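TTHB210-like domain-containing protein (Thermus thermophilus, PDB 3VG8) is of unknown function, but assembles into a novel homodecamer and is controlled by the sigmaE/anti-sigmaE regulatory system of this bacterium. Local coordinates at residues K44-P50 with H94-V100; V23-T27 with T65-R69. The protein carries 1 engineered substitution. One frame throughout, in Å; residues are numbered along the deposited sequence.

Contact 1 (K44-P50 with H94-V100); sequences KVVFMVP and HYHIELV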
loop_
_atom_site.group_PDB
_atom_site.type_symbol
_atom_site.label_atom_id
_atom_site.label_comp_id
_atom_site.label_asym_id
_atom_site.label_seq_id
_atom_site.Cartn_x
_atom_site.Cartn_y
_atom_site.Cartn_z
ATOM N N LYS F 44 -6.473 10.462 -29.599
ATOM C CA LYS F 44 -7.138 11.727 -29.296
ATOM C C LYS F 44 -7.297 12.656 -30.478
ATOM O O LYS F 44 -6.613 12.521 -31.477
ATOM C CB LYS F 44 -6.410 12.465 -28.166
ATOM C CG LYS F 44 -4.946 12.853 -28.442
ATOM C CD LYS F 44 -4.359 13.573 -27.210
ATOM C CE LYS F 44 -2.847 13.739 -27.243
ATOM N NZ LYS F 44 -2.305 14.292 -25.947
ATOM N N VAL F 45 -8.224 13.598 -30.316
ATOM C CA VAL F 45 -8.595 14.605 -31.298
ATOM C C VAL F 45 -8.212 15.961 -30.689
ATOM O O VAL F 45 -8.734 16.353 -29.636
ATOM C CB VAL F 45 -10.109 14.526 -31.524
ATOM C CG1 VAL F 45 -10.558 15.577 -32.507
ATOM C CG2 VAL F 45 -10.453 13.134 -32.025
ATOM N N VAL F 46 -7.307 16.682 -31.347
ATOM C CA VAL F 46 -6.803 17.940 -30.800
ATOM C C VAL F 46 -7.129 19.225 -31.584
ATOM O O VAL F 46 -6.730 19.362 -32.731
ATOM C CB VAL F 46 -5.261 17.846 -30.644
ATOM C CG1 VAL F 46 -4.707 19.097 -29.988
ATOM C CG2 VAL F 46 -4.891 16.619 -29.833
ATOM N N PHE F 47 -7.860 20.147 -30.960
ATOM C CA PHE F 47 -8.176 21.440 -31.581
ATOM C C PHE F 47 -7.138 22.455 -31.097
ATOM O O PHE F 47 -6.796 22.487 -29.919
ATOM C CB PHE F 47 -9.570 21.929 -31.172
ATOM C CG PHE F 47 -10.672 21.065 -31.668
ATOM C CD1 PHE F 47 -11.102 19.972 -30.932
ATOM C CD2 PHE F 47 -11.241 21.297 -32.919
ATOM C CE1 PHE F 47 -12.076 19.124 -31.433
ATOM C CE2 PHE F 47 -12.213 20.453 -33.423
ATOM C CZ PHE F 47 -12.629 19.366 -32.678
HETATM N N MSE F 48 -6.640 23.281 -32.007
HETATM C CA MSE F 48 -5.643 24.302 -31.674
HETATM C C MSE F 48 -6.299 25.666 -31.692
HETATM O O MSE F 48 -6.879 26.044 -32.712
HETATM C CB MSE F 48 -4.540 24.337 -32.727
HETATM C CG MSE F 48 -3.748 23.072 -32.872
HETATM SE SE MSE F 48 -2.750 22.820 -31.275
HETATM C CE MSE F 48 -1.693 24.462 -31.313
ATOM N N VAL F 49 -6.221 26.410 -30.588
ATOM C CA VAL F 49 -6.785 27.758 -30.559
ATOM C C VAL F 49 -5.857 28.780 -29.920
ATOM O O VAL F 49 -5.291 28.545 -28.846
ATOM C CB VAL F 49 -8.168 27.824 -29.825
ATOM C CG1 VAL F 49 -9.171 26.924 -30.533
ATOM C CG2 VAL F 49 -8.026 27.436 -28.375
ATOM N N PRO F 50 -5.690 29.944 -30.572
ATOM C CA PRO F 50 -4.813 30.978 -30.009
ATOM C C PRO F 50 -5.546 31.629 -28.849
ATOM O O PRO F 50 -6.749 31.895 -28.941
ATOM C CB PRO F 50 -4.615 31.968 -31.171
ATOM C CG PRO F 50 -5.121 31.224 -32.409
ATOM C CD PRO F 50 -6.245 30.373 -31.865
ATOM N N HIS F 94 -1.236 29.518 -27.224
ATOM C CA HIS F 94 -2.320 28.706 -27.764
ATOM C C HIS F 94 -2.842 27.760 -26.677
ATOM O O HIS F 94 -2.273 27.660 -25.588
ATOM C CB HIS F 94 -1.822 27.826 -28.914
ATOM C CG HIS F 94 -1.784 28.515 -30.235
ATOM N ND1 HIS F 94 -0.901 29.534 -30.519
ATOM C CD2 HIS F 94 -2.536 28.345 -31.347
ATOM C CE1 HIS F 94 -1.115 29.964 -31.750
ATOM N NE2 HIS F 94 -2.102 29.261 -32.274
ATOM N N TYR F 95 -3.946 27.088 -26.986
ATOM C CA TYR F 95 -4.493 26.075 -26.107
ATOM C C TYR F 95 -4.813 24.883 -27.001
ATOM O O TYR F 95 -5.253 25.035 -28.162
ATOM C CB TYR F 95 -5.739 26.556 -25.352
ATOM C CG TYR F 95 -5.456 26.801 -23.883
ATOM C CD1 TYR F 95 -5.527 25.761 -22.940
ATOM C CD2 TYR F 95 -5.036 28.057 -23.446
ATOM C CE1 TYR F 95 -5.179 25.983 -21.590
ATOM C CE2 TYR F 95 -4.691 28.285 -22.134
ATOM C CZ TYR F 95 -4.761 27.249 -21.204
ATOM O OH TYR F 95 -4.382 27.509 -19.901
ATOM N N HIS F 96 -4.501 23.701 -26.492
ATOM C CA HIS F 96 -4.777 22.474 -27.211
ATOM C C HIS F 96 -6.007 21.935 -26.527
ATOM O O HIS F 96 -5.964 21.637 -25.347
ATOM C CB HIS F 96 -3.638 21.458 -27.040
ATOM C CG HIS F 96 -2.409 21.770 -27.834
ATOM N ND1 HIS F 96 -1.781 22.997 -27.794
ATOM C CD2 HIS F 96 -1.661 20.994 -28.656
ATOM C CE1 HIS F 96 -0.701 22.963 -28.554
ATOM N NE2 HIS F 96 -0.606 21.759 -29.088
ATOM N N ILE F 97 -7.111 21.823 -27.244
ATOM C CA ILE F 97 -8.305 21.281 -26.632
ATOM C C ILE F 97 -8.349 19.856 -27.164
ATOM O O ILE F 97 -8.507 19.613 -28.367
ATOM C CB ILE F 97 -9.558 22.068 -27.046
ATOM C CG1 ILE F 97 -9.331 23.568 -26.825
ATOM C CG2 ILE F 97 -10.733 21.615 -26.222
ATOM C CD1 ILE F 97 -9.099 23.937 -25.384
ATOM N N GLU F 98 -8.204 18.916 -26.249
ATOM C CA GLU F 98 -8.128 17.520 -26.607
ATOM C C GLU F 98 -9.301 16.649 -26.152
ATOM O O GLU F 98 -9.713 16.685 -24.991
ATOM C CB GLU F 98 -6.817 16.940 -26.046
ATOM C CG GLU F 98 -5.645 17.923 -25.986
ATOM C CD GLU F 98 -4.305 17.231 -25.706
ATOM O OE1 GLU F 98 -4.226 16.407 -24.768
ATOM O OE2 GLU F 98 -3.328 17.519 -26.433
ATOM N N LEU F 99 -9.824 15.881 -27.098
ATOM C CA LEU F 99 -10.899 14.923 -26.850
ATOM C C LEU F 99 -10.147 13.585 -26.837
ATOM O O LEU F 99 -9.743 13.096 -27.886
ATOM C CB LEU F 99 -11.915 14.964 -27.996
ATOM C CG LEU F 99 -13.027 16.008 -27.851
ATOM C CD1 LEU F 99 -12.418 17.385 -27.693
ATOM C CD2 LEU F 99 -13.963 15.955 -29.062
ATOM N N VAL F 100 -9.958 13.016 -25.650
ATOM C CA VAL F 100 -9.191 11.785 -25.482
ATOM C C VAL F 100 -10.079 10.551 -25.427
ATOM O O VAL F 100 -11.003 10.482 -24.654
ATOM C CB VAL F 100 -8.293 11.889 -24.213
ATOM C CG1 VAL F 100 -7.261 10.760 -24.205
ATOM C CG2 VAL F 100 -7.587 13.266 -24.188
#

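Contact 2 (V23-T27 with T65-R69); sequences VDPST and TKTLR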
loop_
_atom_site.group_PDB
_atom_site.type_symbol
_atom_site.label_atom_id
_atom_site.label_comp_id
_atom_site.label_asym_id
_atom_site.label_seq_id
_atom_site.Cartn_x
_atom_site.Cartn_y
_atom_site.Cartn_z
ATOM N N VAL F 23 -3.588 15.617 -39.899
ATOM C CA VAL F 23 -4.626 16.626 -39.898
ATOM C C VAL F 23 -5.032 16.906 -41.326
ATOM O O VAL F 23 -4.229 16.746 -42.243
ATOM C CB VAL F 23 -4.137 17.948 -39.247
ATOM C CG1 VAL F 23 -3.000 18.554 -40.062
ATOM C CG2 VAL F 23 -5.291 18.932 -39.140
ATOM N N ASP F 24 -6.285 17.295 -41.521
ATOM C CA ASP F 24 -6.748 17.647 -42.860
ATOM C C ASP F 24 -6.237 19.071 -43.074
ATOM O O ASP F 24 -6.656 19.992 -42.370
ATOM C CB ASP F 24 -8.275 17.611 -42.931
ATOM C CG ASP F 24 -8.808 18.023 -44.297
ATOM O OD1 ASP F 24 -9.999 17.759 -44.555
ATOM O OD2 ASP F 24 -8.047 18.611 -45.105
ATOM N N PRO F 25 -5.317 19.265 -44.044
ATOM C CA PRO F 25 -4.734 20.577 -44.355
ATOM C C PRO F 25 -5.763 21.664 -44.566
ATOM O O PRO F 25 -5.491 22.832 -44.284
ATOM C CB PRO F 25 -3.922 20.309 -45.615
ATOM C CG PRO F 25 -3.529 18.853 -45.456
ATOM C CD PRO F 25 -4.828 18.244 -44.988
ATOM N N SER F 26 -6.942 21.284 -45.058
ATOM C CA SER F 26 -8.002 22.256 -45.294
ATOM C C SER F 26 -8.672 22.717 -44.004
ATOM O O SER F 26 -9.466 23.652 -44.024
ATOM C CB SER F 26 -9.078 21.678 -46.214
ATOM O OG SER F 26 -9.964 20.822 -45.504
ATOM N N THR F 27 -8.362 22.065 -42.885
ATOM C CA THR F 27 -8.971 22.431 -41.603
ATOM C C THR F 27 -8.051 23.271 -40.711
ATOM O O THR F 27 -8.442 23.702 -39.630
ATOM C CB THR F 27 -9.436 21.161 -40.837
ATOM O OG1 THR F 27 -8.302 20.422 -40.374
ATOM C CG2 THR F 27 -10.246 20.256 -41.761
ATOM N N THR F 65 -16.225 19.305 -37.898
ATOM C CA THR F 65 -17.310 18.454 -38.379
ATOM C C THR F 65 -16.878 17.409 -39.405
ATOM O O THR F 65 -17.193 16.217 -39.255
ATOM C CB THR F 65 -18.429 19.303 -38.969
ATOM O OG1 THR F 65 -18.644 20.434 -38.121
ATOM C CG2 THR F 65 -19.742 18.493 -39.047
ATOM N N LYS F 66 -16.168 17.856 -40.441
ATOM C CA LYS F 66 -15.678 16.967 -41.504
ATOM C C LYS F 66 -14.829 15.842 -40.905
ATOM O O LYS F 66 -15.123 14.664 -41.085
ATOM C CB LYS F 66 -14.841 17.768 -42.522
ATOM C CG LYS F 66 -14.222 16.947 -43.665
ATOM C CD LYS F 66 -13.370 17.844 -44.585
ATOM C CE LYS F 66 -12.607 17.047 -45.645
ATOM N NZ LYS F 66 -11.635 17.888 -46.441
ATOM N N THR F 67 -13.774 16.225 -40.193
ATOM C CA THR F 67 -12.869 15.270 -39.564
ATOM C C THR F 67 -13.610 14.321 -38.614
ATOM O O THR F 67 -13.484 13.106 -38.721
ATOM C CB THR F 67 -11.757 16.007 -38.777
ATOM O OG1 THR F 67 -11.005 16.838 -39.674
ATOM C CG2 THR F 67 -10.815 15.003 -38.098
ATOM N N LEU F 68 -14.379 14.878 -37.687
ATOM C CA LEU F 68 -15.125 14.076 -36.724
ATOM C C LEU F 68 -16.025 13.039 -37.398
ATOM O O LEU F 68 -15.934 11.842 -37.100
ATOM C CB LEU F 68 -15.957 14.993 -35.819
ATOM C CG LEU F 68 -15.107 15.831 -34.860
ATOM C CD1 LEU F 68 -15.960 16.860 -34.128
ATOM C CD2 LEU F 68 -14.427 14.895 -33.884
ATOM N N ARG F 69 -16.879 13.499 -38.312
ATOM C CA ARG F 69 -17.800 12.623 -39.038
ATOM C C ARG F 69 -17.086 11.420 -39.627
ATOM O O ARG F 69 -17.618 10.308 -39.614
ATOM C CB ARG F 69 -18.491 13.390 -40.177
ATOM C CG ARG F 69 -19.352 14.573 -39.733
ATOM C CD ARG F 69 -20.852 14.281 -39.791
ATOM N NE ARG F 69 -21.622 15.489 -39.500
ATOM C CZ ARG F 69 -22.951 15.576 -39.546
ATOM N NH1 ARG F 69 -23.687 14.518 -39.876
ATOM N NH2 ARG F 69 -23.547 16.729 -39.261
HETATM O O HOH W 1 -8.462 17.876 -39.508
#

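Contact 1 (K44-P50 with H94-V100)
Segments 44-50 and 94-100, from two neighbouring inner strands of the five-stranded antiparallel sheet, pair residue for residue and illustrate how one sheet can carry two chemistries. Six backbone hydrogen bonds join them, in the hydrogen-bonded pairs V45-L99, F47-I97 and V49-Y95; the F47 N to I97 O bond is 2.7 Å long and nearly straight. The side chains of these pairs form a largely apolar face. CB of V45 lies beside CB of L99 at 4.0 Å, and one methyl of L99, CD1, meets CE1 of F47 at the ring edge, 4.1 Å away, rather than over its face. CG2 of V49, flanked by both backbone neighbours of CA, reaches CB of Y95. A second subunit packs against this face, where I97 meets its own counterpart and Y95 OH is bonded to H58 O of that subunit.

The other face bears the non-hydrogen-bonded pairs and is more polar. K44 NZ forms a salt bridge with E98 OE1 (3.1 Å), arriving 36° out of the carboxylate plane; E107 also pairs with the lysine, while N80 donates to the same OE1, so both buried charges have further partners. V46 lies next to this bridge, its CG2 alongside the glutamate chain. Selenomethionine M48 lies alongside H96; its bend at chi2 (-67°) sets SE over the middle of the imidazole, 3.3 Å from the ring centroid, the selenium counterpart of a Met-aromatic contact, and the bend at chi3 lays CE near CE1 of H96. At the strand end, where P50 holds the N-cap position of the next helix, the H94 ring turns its face to the proline in a CH-pi contact: P50 CA lies 3.8 Å from the H94 ring centroid, displaced toward the rim.

Contact 2 (V23-T27 with T65-R69)
K66 and D24 meet at about a right angle, the lysine reaching from helix 65-71 across to the loop that follows strand 20-23. The K66 chain is fully extended, with chi1 at 178°, and this length lets its ammonium group arrive beside the aspartate. There NZ takes the syn lone pair of D24 OD1, on the side of the other oxygen, in a salt bridge modelled at 2.5 Å, short enough that its exact length is doubtful.

The second oxygen serves the loop itself. S26 N donates to D24 OD2 over 2.9 Å from well above the carboxylate plane, closing an Asx turn, and S26 OG adds a weak bond to the same oxygen. One carboxylate thus faces the helix with OD1 and braces its own turn with OD2. D24 O accepts from both the backbone and the side chain of T27: N at 2.7 Å and OG1, in the carbonyl plane, at 2.6 Å.

T27 and T67 also cross at roughly a right angle, but touch only lightly, CG2 of T27 standing 4.1 Å from OG1 of T67. Their hydroxyls are joined through a water that accepts from D24 N, donates to T27 OG1 (2.7 Å) and lies 2.8 Å from T67 OG1; the T27 hydroxyl, a donor to D24 O, is thus used both ways. L7 of a third subunit packs against D24.

The chemistry implies a polar junction in which an ion pair and a single water, rather than apolar packing, join loop to helix; the lysine's positive charge would be expected to stabilise the ionised form of the buried aspartate.

Contact 1 lies in the core, its centre about 7 Å from the centre of the chain, whereas contact 2 sits nearer the surface, its centre about 13 Å from it. The first unites two strands of one sheet by regular main-chain bonding; the second brings a loop and a helix together through side chains and a water, burying roughly a fifth as much surface. Both contain a lysine-carboxylate pair, but that of contact 1 belongs to a buried network, while the lysine of contact 2 is exposed. The two adjoin where V45 CG1 packs on L68 CD2 at 4.2 Å, linking the apolar sheet face to helix 65-71, and both also touch the second subunit.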